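Local coordinates for Serpin48 (Tenebrio molitor, PDB 3OZQ), which inhibits the serine protease SPE with high specificity in the innate immunity of the insect, as a member of the serpin family, at residues 33-38 with 366-371; 168-173 with 316-321; 172-177 with 322-327. One frame throughout, in Å; residues are numbered along the deposited sequence.

Contact 1 (33-38 with 366-371)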
loop_
_atom_site.group_PDB
_atom_site.type_symbol
_atom_site.label_atom_id
_atom_site.label_comp_id
_atom_site.label_asym_id
_atom_site.label_seq_id
_atom_site.Cartn_x
_atom_site.Cartn_y
_atom_site.Cartn_z
ATOM N N ASN A 33 10.896 2.672 -9.764
ATOM C CA ASN A 33 9.633 2.035 -9.428
ATOM C C ASN A 33 9.413 2.072 -7.926
ATOM O O ASN A 33 10.364 2.044 -7.139
ATOM C CB ASN A 33 9.555 0.591 -9.934
ATOM C CG ASN A 33 9.938 0.456 -11.396
ATOM O OD1 ASN A 33 9.867 1.419 -12.157
ATOM N ND2 ASN A 33 10.337 -0.748 -11.794
ATOM N N PHE A 34 8.149 2.172 -7.524
ATOM C CA PHE A 34 7.808 1.917 -6.143
ATOM C C PHE A 34 6.376 1.390 -5.974
ATOM O O PHE A 34 5.534 1.460 -6.899
ATOM C CB PHE A 34 8.102 3.133 -5.219
ATOM C CG PHE A 34 7.150 4.291 -5.391
ATOM C CD1 PHE A 34 5.914 4.291 -4.764
ATOM C CD2 PHE A 34 7.490 5.372 -6.179
ATOM C CE1 PHE A 34 5.030 5.366 -4.915
ATOM C CE2 PHE A 34 6.618 6.435 -6.340
ATOM C CZ PHE A 34 5.380 6.427 -5.707
ATOM N N LEU A 35 6.143 0.847 -4.780
ATOM C CA LEU A 35 4.847 0.329 -4.358
ATOM C C LEU A 35 4.639 0.775 -2.914
ATOM O O LEU A 35 5.563 0.701 -2.106
ATOM C CB LEU A 35 4.831 -1.204 -4.443
ATOM C CG LEU A 35 3.585 -1.938 -3.939
ATOM C CD1 LEU A 35 2.387 -1.620 -4.832
ATOM C CD2 LEU A 35 3.811 -3.443 -3.905
ATOM N N VAL A 36 3.440 1.272 -2.607
ATOM C CA VAL A 36 3.096 1.702 -1.265
ATOM C C VAL A 36 1.633 1.381 -0.938
ATOM O O VAL A 36 0.783 1.351 -1.831
ATOM C CB VAL A 36 3.383 3.218 -1.050
ATOM C CG1 VAL A 36 2.575 4.095 -2.049
ATOM C CG2 VAL A 36 3.150 3.636 0.434
ATOM N N SER A 37 1.361 1.097 0.337
ATOM C CA SER A 37 -0.007 0.924 0.806
ATOM C C SER A 37 -0.361 2.004 1.817
ATOM O O SER A 37 -0.156 1.835 3.024
ATOM C CB SER A 37 -0.214 -0.437 1.446
ATOM O OG SER A 37 -1.575 -0.563 1.842
ATOM N N PRO A 38 -0.885 3.133 1.326
ATOM C CA PRO A 38 -1.358 4.144 2.283
ATOM C C PRO A 38 -2.428 3.570 3.216
ATOM O O PRO A 38 -2.440 3.862 4.429
ATOM C CB PRO A 38 -1.911 5.243 1.378
ATOM C CG PRO A 38 -1.113 5.077 0.077
ATOM C CD PRO A 38 -0.981 3.587 -0.072
ATOM N N ILE A 366 -8.791 2.074 -2.449
ATOM C CA ILE A 366 -7.404 1.863 -2.869
ATOM C C ILE A 366 -6.570 1.160 -1.791
ATOM O O ILE A 366 -6.448 1.646 -0.670
ATOM C CB ILE A 366 -6.740 3.187 -3.269
ATOM C CG1 ILE A 366 -7.477 3.796 -4.465
ATOM C CG2 ILE A 366 -5.246 2.969 -3.620
ATOM C CD1 ILE A 366 -6.953 5.145 -4.893
ATOM N N LEU A 367 -6.002 0.011 -2.146
ATOM C CA LEU A 367 -5.176 -0.792 -1.254
ATOM C C LEU A 367 -3.669 -0.583 -1.464
ATOM O O LEU A 367 -2.892 -0.577 -0.513
ATOM C CB LEU A 367 -5.498 -2.273 -1.440
ATOM C CG LEU A 367 -6.447 -2.884 -0.412
ATOM C CD1 LEU A 367 -7.774 -2.134 -0.400
ATOM C CD2 LEU A 367 -6.639 -4.373 -0.644
ATOM N N PHE A 368 -3.277 -0.431 -2.722
ATOM C CA PHE A 368 -1.881 -0.255 -3.103
ATOM C C PHE A 368 -1.824 0.755 -4.233
ATOM O O PHE A 368 -2.744 0.836 -5.038
ATOM C CB PHE A 368 -1.300 -1.561 -3.643
ATOM C CG PHE A 368 -0.920 -2.557 -2.586
ATOM C CD1 PHE A 368 0.297 -2.455 -1.927
ATOM C CD2 PHE A 368 -1.754 -3.621 -2.282
ATOM C CE1 PHE A 368 0.675 -3.388 -0.973
ATOM C CE2 PHE A 368 -1.385 -4.561 -1.318
ATOM C CZ PHE A 368 -0.165 -4.442 -0.671
ATOM N N ALA A 369 -0.750 1.531 -4.282
ATOM C CA ALA A 369 -0.510 2.421 -5.398
ATOM C C ALA A 369 0.990 2.435 -5.696
ATOM O O ALA A 369 1.797 2.115 -4.834
ATOM C CB ALA A 369 -1.007 3.804 -5.093
ATOM N N GLY A 370 1.357 2.777 -6.917
ATOM C CA GLY A 370 2.765 2.811 -7.258
ATOM C C GLY A 370 2.985 3.196 -8.703
ATOM O O GLY A 370 2.080 3.653 -9.399
ATOM N N ARG A 371 4.216 3.011 -9.152
ATOM C CA ARG A 371 4.568 3.401 -10.487
ATOM C C ARG A 371 5.668 2.496 -11.000
ATOM O O ARG A 371 6.406 1.868 -10.222
ATOM C CB ARG A 371 5.022 4.855 -10.503
ATOM C CG ARG A 371 6.404 5.043 -9.994
ATOM C CD ARG A 371 6.786 6.486 -10.014
ATOM N NE ARG A 371 8.148 6.653 -9.540
ATOM C CZ ARG A 371 8.877 7.737 -9.756
ATOM N NH1 ARG A 371 8.362 8.748 -10.441
ATOM N NH2 ARG A 371 10.120 7.806 -9.293
#
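F34 to V36 and A369 to R371 form an antiparallel ladder in the central core of the serpin fold, the part usually called sheet B. F34 and R371 make a hydrogen-bonded pair, as do V36 and A369. The second is the straighter: V36 N gives to A369 O at 2.9 Å, and A369 N returns to V36 O at 2.9 Å with 166° at the hydrogen. Between them L35 faces G370, where any CB would run into F34 O. L367 and F368 both face I360 of strand 356-362, a classic beta bulge next to the ladder. There S37 OG donates to L367 O at 2.7 Å while capping S40 N at the start of helix 38-50. On the L35 side of the sheet, L35 CD1 comes within 3.7 Å of F368 CD1. On the other side the extended R371 chain slants across the F34 ring, NE 3.6 Å from CE2, guanidinium and ring planes 44° apart; a chi1 of 77° sets CG between N and the carbonyl carbon and turns the chain that way. NE bonds to A32 O and NH1 forms a salt bridge with E247. A leucine in place of R371 would probably leave the E247 carboxylate without its mate and A32 O without that donor. The buried guanidinium thus has an acidic partner, while backbone hydrogen bonds pair F34 with R371 and V36 with A369.

Contact 2 (168-173 with 316-321)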
loop_
_atom_site.group_PDB
_atom_site.type_symbol
_atom_site.label_atom_id
_atom_site.label_comp_id
_atom_site.label_asym_id
_atom_site.label_seq_id
_atom_site.Cartn_x
_atom_site.Cartn_y
_atom_site.Cartn_z
ATOM N N ALA A 168 4.348 -4.958 7.068
ATOM C CA ALA A 168 4.731 -5.733 5.904
ATOM C C ALA A 168 3.475 -6.303 5.285
ATOM O O ALA A 168 2.604 -6.799 5.997
ATOM C CB ALA A 168 5.635 -6.850 6.292
ATOM N N LEU A 169 3.382 -6.240 3.963
ATOM C CA LEU A 169 2.221 -6.806 3.274
ATOM C C LEU A 169 2.445 -7.097 1.805
ATOM O O LEU A 169 3.418 -6.658 1.194
ATOM C CB LEU A 169 0.949 -5.938 3.424
ATOM C CG LEU A 169 0.885 -4.404 3.290
ATOM C CD1 LEU A 169 2.090 -3.747 2.682
ATOM C CD2 LEU A 169 -0.417 -3.886 2.619
ATOM N N TYR A 170 1.503 -7.847 1.253
ATOM C CA TYR A 170 1.477 -8.163 -0.158
ATOM C C TYR A 170 0.100 -8.733 -0.446
ATOM O O TYR A 170 -0.585 -9.216 0.460
ATOM C CB TYR A 170 2.580 -9.160 -0.526
ATOM C CG TYR A 170 2.351 -10.569 -0.031
ATOM C CD1 TYR A 170 1.692 -11.502 -0.821
ATOM C CD2 TYR A 170 2.803 -10.972 1.225
ATOM C CE1 TYR A 170 1.485 -12.798 -0.378
ATOM C CE2 TYR A 170 2.598 -12.268 1.681
ATOM C CZ TYR A 170 1.937 -13.178 0.870
ATOM O OH TYR A 170 1.724 -14.465 1.308
ATOM N N PHE A 171 -0.296 -8.665 -1.711
ATOM C CA PHE A 171 -1.648 -8.988 -2.141
ATOM C C PHE A 171 -1.604 -10.192 -3.068
ATOM O O PHE A 171 -0.655 -10.364 -3.830
ATOM C CB PHE A 171 -2.227 -7.801 -2.910
ATOM C CG PHE A 171 -3.702 -7.906 -3.179
ATOM C CD1 PHE A 171 -4.605 -7.992 -2.134
ATOM C CD2 PHE A 171 -4.189 -7.901 -4.483
ATOM C CE1 PHE A 171 -5.977 -8.074 -2.384
ATOM C CE2 PHE A 171 -5.556 -7.982 -4.734
ATOM C CZ PHE A 171 -6.451 -8.061 -3.681
ATOM N N ASN A 172 -2.639 -11.020 -2.998
ATOM C CA ASN A 172 -2.758 -12.170 -3.878
ATOM C C ASN A 172 -4.132 -12.213 -4.539
ATOM O O ASN A 172 -5.154 -12.279 -3.849
ATOM C CB ASN A 172 -2.503 -13.454 -3.097
ATOM C CG ASN A 172 -2.811 -14.694 -3.906
ATOM O OD1 ASN A 172 -1.937 -15.242 -4.588
ATOM N ND2 ASN A 172 -4.061 -15.142 -3.847
ATOM N N ALA A 173 -4.155 -12.154 -5.873
ATOM C CA ALA A 173 -5.407 -12.146 -6.623
ATOM C C ALA A 173 -5.268 -12.813 -7.982
ATOM O O ALA A 173 -4.159 -12.988 -8.499
ATOM C CB ALA A 173 -5.948 -10.724 -6.791
ATOM N N LYS A 316 7.077 -2.425 4.329
ATOM C CA LYS A 316 7.694 -3.139 3.226
ATOM C C LYS A 316 6.653 -3.975 2.535
ATOM O O LYS A 316 5.838 -4.624 3.187
ATOM C CB LYS A 316 8.832 -4.034 3.719
ATOM C CG LYS A 316 9.695 -4.583 2.599
ATOM C CD LYS A 316 10.967 -5.182 3.180
ATOM C CE LYS A 316 11.973 -5.503 2.072
ATOM N NZ LYS A 316 13.315 -5.887 2.604
ATOM N N SER A 317 6.674 -3.941 1.206
ATOM C CA SER A 317 5.683 -4.650 0.404
ATOM C C SER A 317 6.264 -4.975 -0.964
ATOM O O SER A 317 7.261 -4.385 -1.379
ATOM C CB SER A 317 4.414 -3.801 0.258
ATOM O OG SER A 317 4.637 -2.693 -0.600
ATOM N N PHE A 318 5.643 -5.929 -1.650
ATOM C CA PHE A 318 5.986 -6.233 -3.030
ATOM C C PHE A 318 4.742 -6.594 -3.818
ATOM O O PHE A 318 3.679 -6.887 -3.252
ATOM C CB PHE A 318 6.985 -7.384 -3.111
ATOM C CG PHE A 318 6.402 -8.712 -2.769
ATOM C CD1 PHE A 318 6.258 -9.092 -1.442
ATOM C CD2 PHE A 318 6.007 -9.590 -3.763
ATOM C CE1 PHE A 318 5.717 -10.322 -1.117
ATOM C CE2 PHE A 318 5.462 -10.818 -3.445
ATOM C CZ PHE A 318 5.321 -11.185 -2.122
ATOM N N ILE A 319 4.892 -6.547 -5.132
ATOM C CA ILE A 319 3.862 -6.982 -6.055
ATOM C C ILE A 319 4.552 -7.698 -7.207
ATOM O O ILE A 319 5.649 -7.315 -7.645
ATOM C CB ILE A 319 3.055 -5.810 -6.610
ATOM C CG1 ILE A 319 1.869 -6.331 -7.442
ATOM C CG2 ILE A 319 3.964 -4.917 -7.457
ATOM C CD1 ILE A 319 0.925 -5.245 -7.923
ATOM N N ASP A 320 3.924 -8.765 -7.668
ATOM C CA ASP A 320 4.505 -9.561 -8.725
ATOM C C ASP A 320 3.397 -9.833 -9.729
ATOM O O ASP A 320 2.467 -10.596 -9.458
ATOM C CB ASP A 320 5.097 -10.850 -8.151
ATOM C CG ASP A 320 5.989 -11.572 -9.146
ATOM O OD1 ASP A 320 6.732 -12.487 -8.723
ATOM O OD2 ASP A 320 5.948 -11.221 -10.351
ATOM N N VAL A 321 3.470 -9.164 -10.875
ATOM C CA VAL A 321 2.366 -9.190 -11.821
ATOM C C VAL A 321 2.696 -10.097 -12.982
ATOM O O VAL A 321 3.701 -9.910 -13.656
ATOM C CB VAL A 321 2.015 -7.783 -12.321
ATOM C CG1 VAL A 321 1.027 -7.862 -13.450
ATOM C CG2 VAL A 321 1.437 -6.956 -11.176
HETATM O O HOH W 1 0.957 -7.305 -3.546
HETATM O O HOH W 2 2.011 -9.600 -5.057
#
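Water 1 ties F171 to F318 across two parallel strands: it accepts from F171 N at 2.6 Å and donates to F318 O at 2.8 Å. Water 2 repeats the bridge further along, donating to F171 O and accepting weakly from D320 N. Within 168-173 and 316-321 the one direct hydrogen bond is L169 N to K316 O at 3.0 Å, beyond which the strands part; K316 also bonds to N167. L169 O and F318 N, 3.7 Å apart and both buried, are left without a hydrogen-bond partner. L169 O instead receives the CA hydrogen of S317, with 3.1 Å from CA to O. L169 CD1 presses on S317 CB at 3.4 Å, closer than usual for two carbons, and L169 has a chi2 of 14°, far from a staggered value. On the opposite face, Y170 and F318 lie side by side and point the same way. Y170 CB sits over the face of the F318 ring, 3.4 Å from CE1, while the rings, 24° from parallel and 5.1 Å between centroids, are slid so far apart that they barely overlap. Y170 OH bonds to Q145, and H92 of strand 90-100 stacks on the ring of Y170. Strands 90-100 and 260-278 flank the pair in the serpin's large sheet A, and F368 of strand 365-372 packs beneath L169 and S317.

Contact 3 (172-177 with 322-327)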
loop_
_atom_site.group_PDB
_atom_site.type_symbol
_atom_site.label_atom_id
_atom_site.label_comp_id
_atom_site.label_asym_id
_atom_site.label_seq_id
_atom_site.Cartn_x
_atom_site.Cartn_y
_atom_site.Cartn_z
ATOM N N ASN A 172 -2.639 -11.020 -2.998
ATOM C CA ASN A 172 -2.758 -12.170 -3.878
ATOM C C ASN A 172 -4.132 -12.213 -4.539
ATOM O O ASN A 172 -5.154 -12.279 -3.849
ATOM C CB ASN A 172 -2.503 -13.454 -3.097
ATOM C CG ASN A 172 -2.811 -14.694 -3.906
ATOM O OD1 ASN A 172 -1.937 -15.242 -4.588
ATOM N ND2 ASN A 172 -4.061 -15.142 -3.847
ATOM N N ALA A 173 -4.155 -12.154 -5.873
ATOM C CA ALA A 173 -5.407 -12.146 -6.623
ATOM C C ALA A 173 -5.268 -12.813 -7.982
ATOM O O ALA A 173 -4.159 -12.988 -8.499
ATOM C CB ALA A 173 -5.948 -10.724 -6.791
ATOM N N LYS A 174 -6.407 -13.191 -8.548
ATOM C CA LYS A 174 -6.457 -13.809 -9.868
ATOM C C LYS A 174 -7.171 -12.889 -10.845
ATOM O O LYS A 174 -8.219 -12.327 -10.522
ATOM C CB LYS A 174 -7.214 -15.134 -9.810
ATOM C CG LYS A 174 -6.630 -16.178 -8.884
ATOM C CD LYS A 174 -5.267 -16.668 -9.341
ATOM C CE LYS A 174 -4.788 -17.791 -8.428
ATOM N NZ LYS A 174 -3.466 -18.356 -8.839
ATOM N N TRP A 175 -6.613 -12.741 -12.047
ATOM C CA TRP A 175 -7.302 -12.021 -13.105
ATOM C C TRP A 175 -8.649 -12.694 -13.374
ATOM O O TRP A 175 -8.734 -13.914 -13.414
ATOM C CB TRP A 175 -6.480 -12.040 -14.402
ATOM C CG TRP A 175 -5.166 -11.289 -14.353
ATOM C CD1 TRP A 175 -3.927 -11.781 -14.667
ATOM C CD2 TRP A 175 -4.976 -9.910 -14.011
ATOM N NE1 TRP A 175 -2.976 -10.792 -14.530
ATOM C CE2 TRP A 175 -3.596 -9.635 -14.126
ATOM C CE3 TRP A 175 -5.838 -8.878 -13.616
ATOM C CZ2 TRP A 175 -3.058 -8.370 -13.851
ATOM C CZ3 TRP A 175 -5.296 -7.617 -13.339
ATOM C CH2 TRP A 175 -3.926 -7.378 -13.465
ATOM N N LEU A 176 -9.695 -11.901 -13.548
ATOM C CA LEU A 176 -10.975 -12.433 -14.006
ATOM C C LEU A 176 -10.810 -13.017 -15.412
ATOM O O LEU A 176 -11.397 -14.044 -15.751
ATOM C CB LEU A 176 -12.030 -11.330 -14.019
ATOM C CG LEU A 176 -13.422 -11.702 -14.534
ATOM C CD1 LEU A 176 -13.999 -12.853 -13.730
ATOM C CD2 LEU A 176 -14.338 -10.487 -14.486
ATOM N N VAL A 177 -9.994 -12.346 -16.216
ATOM C CA VAL A 177 -9.630 -12.828 -17.539
ATOM C C VAL A 177 -8.119 -12.810 -17.625
ATOM O O VAL A 177 -7.515 -11.762 -17.860
ATOM C CB VAL A 177 -10.194 -11.925 -18.648
ATOM C CG1 VAL A 177 -9.933 -12.537 -20.016
ATOM C CG2 VAL A 177 -11.686 -11.675 -18.429
ATOM N N SER A 322 1.838 -11.087 -13.200
ATOM C CA SER A 322 2.076 -12.095 -14.222
ATOM C C SER A 322 0.784 -12.455 -14.963
ATOM O O SER A 322 -0.237 -11.773 -14.828
ATOM C CB SER A 322 2.689 -13.336 -13.583
ATOM O OG SER A 322 1.745 -13.928 -12.708
ATOM N N GLU A 323 0.826 -13.532 -15.742
ATOM C CA GLU A 323 -0.315 -13.885 -16.593
ATOM C C GLU A 323 -1.585 -14.292 -15.832
ATOM O O GLU A 323 -2.690 -13.981 -16.270
ATOM C CB GLU A 323 0.076 -14.960 -17.609
ATOM C CG GLU A 323 1.045 -14.466 -18.669
ATOM C CD GLU A 323 2.494 -14.801 -18.358
ATOM O OE1 GLU A 323 3.286 -14.921 -19.317
ATOM O OE2 GLU A 323 2.851 -14.944 -17.166
ATOM N N GLU A 324 -1.438 -14.965 -14.694
ATOM C CA GLU A 324 -2.616 -15.375 -13.920
ATOM C C GLU A 324 -3.127 -14.315 -12.948
ATOM O O GLU A 324 -4.287 -14.350 -12.543
ATOM C CB GLU A 324 -2.369 -16.688 -13.178
ATOM C CG GLU A 324 -3.043 -17.899 -13.832
ATOM C CD GLU A 324 -4.573 -17.791 -13.879
ATOM O OE1 GLU A 324 -5.188 -18.429 -14.763
ATOM O OE2 GLU A 324 -5.161 -17.075 -13.033
ATOM N N GLY A 325 -2.266 -13.376 -12.572
ATOM C CA GLY A 325 -2.670 -12.291 -11.697
ATOM C C GLY A 325 -1.486 -11.747 -10.927
ATOM O O GLY A 325 -0.425 -11.501 -11.499
ATOM N N VAL A 326 -1.656 -11.569 -9.620
ATOM C CA VAL A 326 -0.589 -11.015 -8.805
ATOM C C VAL A 326 -0.229 -12.017 -7.711
ATOM O O VAL A 326 -1.105 -12.513 -6.999
ATOM C CB VAL A 326 -0.976 -9.651 -8.198
ATOM C CG1 VAL A 326 -1.522 -8.732 -9.268
ATOM C CG2 VAL A 326 -1.995 -9.831 -7.107
ATOM N N GLU A 327 1.060 -12.324 -7.604
ATOM C CA GLU A 327 1.530 -13.354 -6.684
ATOM C C GLU A 327 0.773 -14.656 -6.955
ATOM O O GLU A 327 0.400 -15.380 -6.031
ATOM C CB GLU A 327 1.354 -12.890 -5.232
ATOM C CG GLU A 327 1.872 -13.838 -4.160
ATOM C CD GLU A 327 3.383 -14.013 -4.197
ATOM O OE1 GLU A 327 4.061 -13.311 -4.984
ATOM O OE2 GLU A 327 3.896 -14.864 -3.437
#
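W175 and the turn S322-E324 are joined by two N-H groups of the same residue. The indole NE1 donates to S322 O at 2.9 Å, with the oxygen almost in the ring plane, and the backbone N donates to E324 O at 2.9 Å, tilted from the carbonyl plane. Between these two bonds E323 O lies at the ring edge, 3.0 Å from W175 CD1. One face of the indole rests on G325, whose CA stands 3.4 Å from the centroid of the five-membered ring in a CH-pi contact. W175 CG is anti to its own carbonyl carbon (chi1 -66°), which swings the ring back over the turn. G325 has no room for a side chain: a CB would collide with A173 O and with the preceding carbonyl. S322 N bonds to G325 O and closes the turn. Beyond it A173 and V326 form a hydrogen-bonded antiparallel pair: V326 N gives to A173 O at 3.1 Å, and A173 N reaches a lone pair of V326 O at 3.3 Å. The carboxylate of E323 is held by T184 and K270, and W175 O by K227. K174 and E324 have opposite charges, yet NZ and OE2 stay 4.7 Å apart. F226 stacks on the indole and F179 meets it edge-to-face. A buried tryptophan where strand 163-174 of sheet A ends, facing the proximal hinge of the reactive centre loop, is the hallmark of the serpin breach; the V326 pairing is consistent with a hinge partly inserted into the sheet.

Overall arrangement
Contacts 2 and 3 follow one another along strand 163-174 and the continuous stretch 316-327, sharing N172 and A173, with centres 12 Å apart. Where the strands of contact 2 part and waters bridge them, segment 322-327 turns back between them: E327 N lies 2.9 Å from D320 O, a probable hydrogen bond, while V326 faces strand 163-174. Contact 1 packs against contact 2, centres 10 Å apart, with L35 CD2 3.3 Å from F318 C and F368 CZ 3.3 Å from L169 CD2. Contacts 1 and 3 do not touch, their nearest atoms being about 7 Å apart. Together they span sheet B, sheet A and the proximal hinge, regions generally involved in serpin loop insertion.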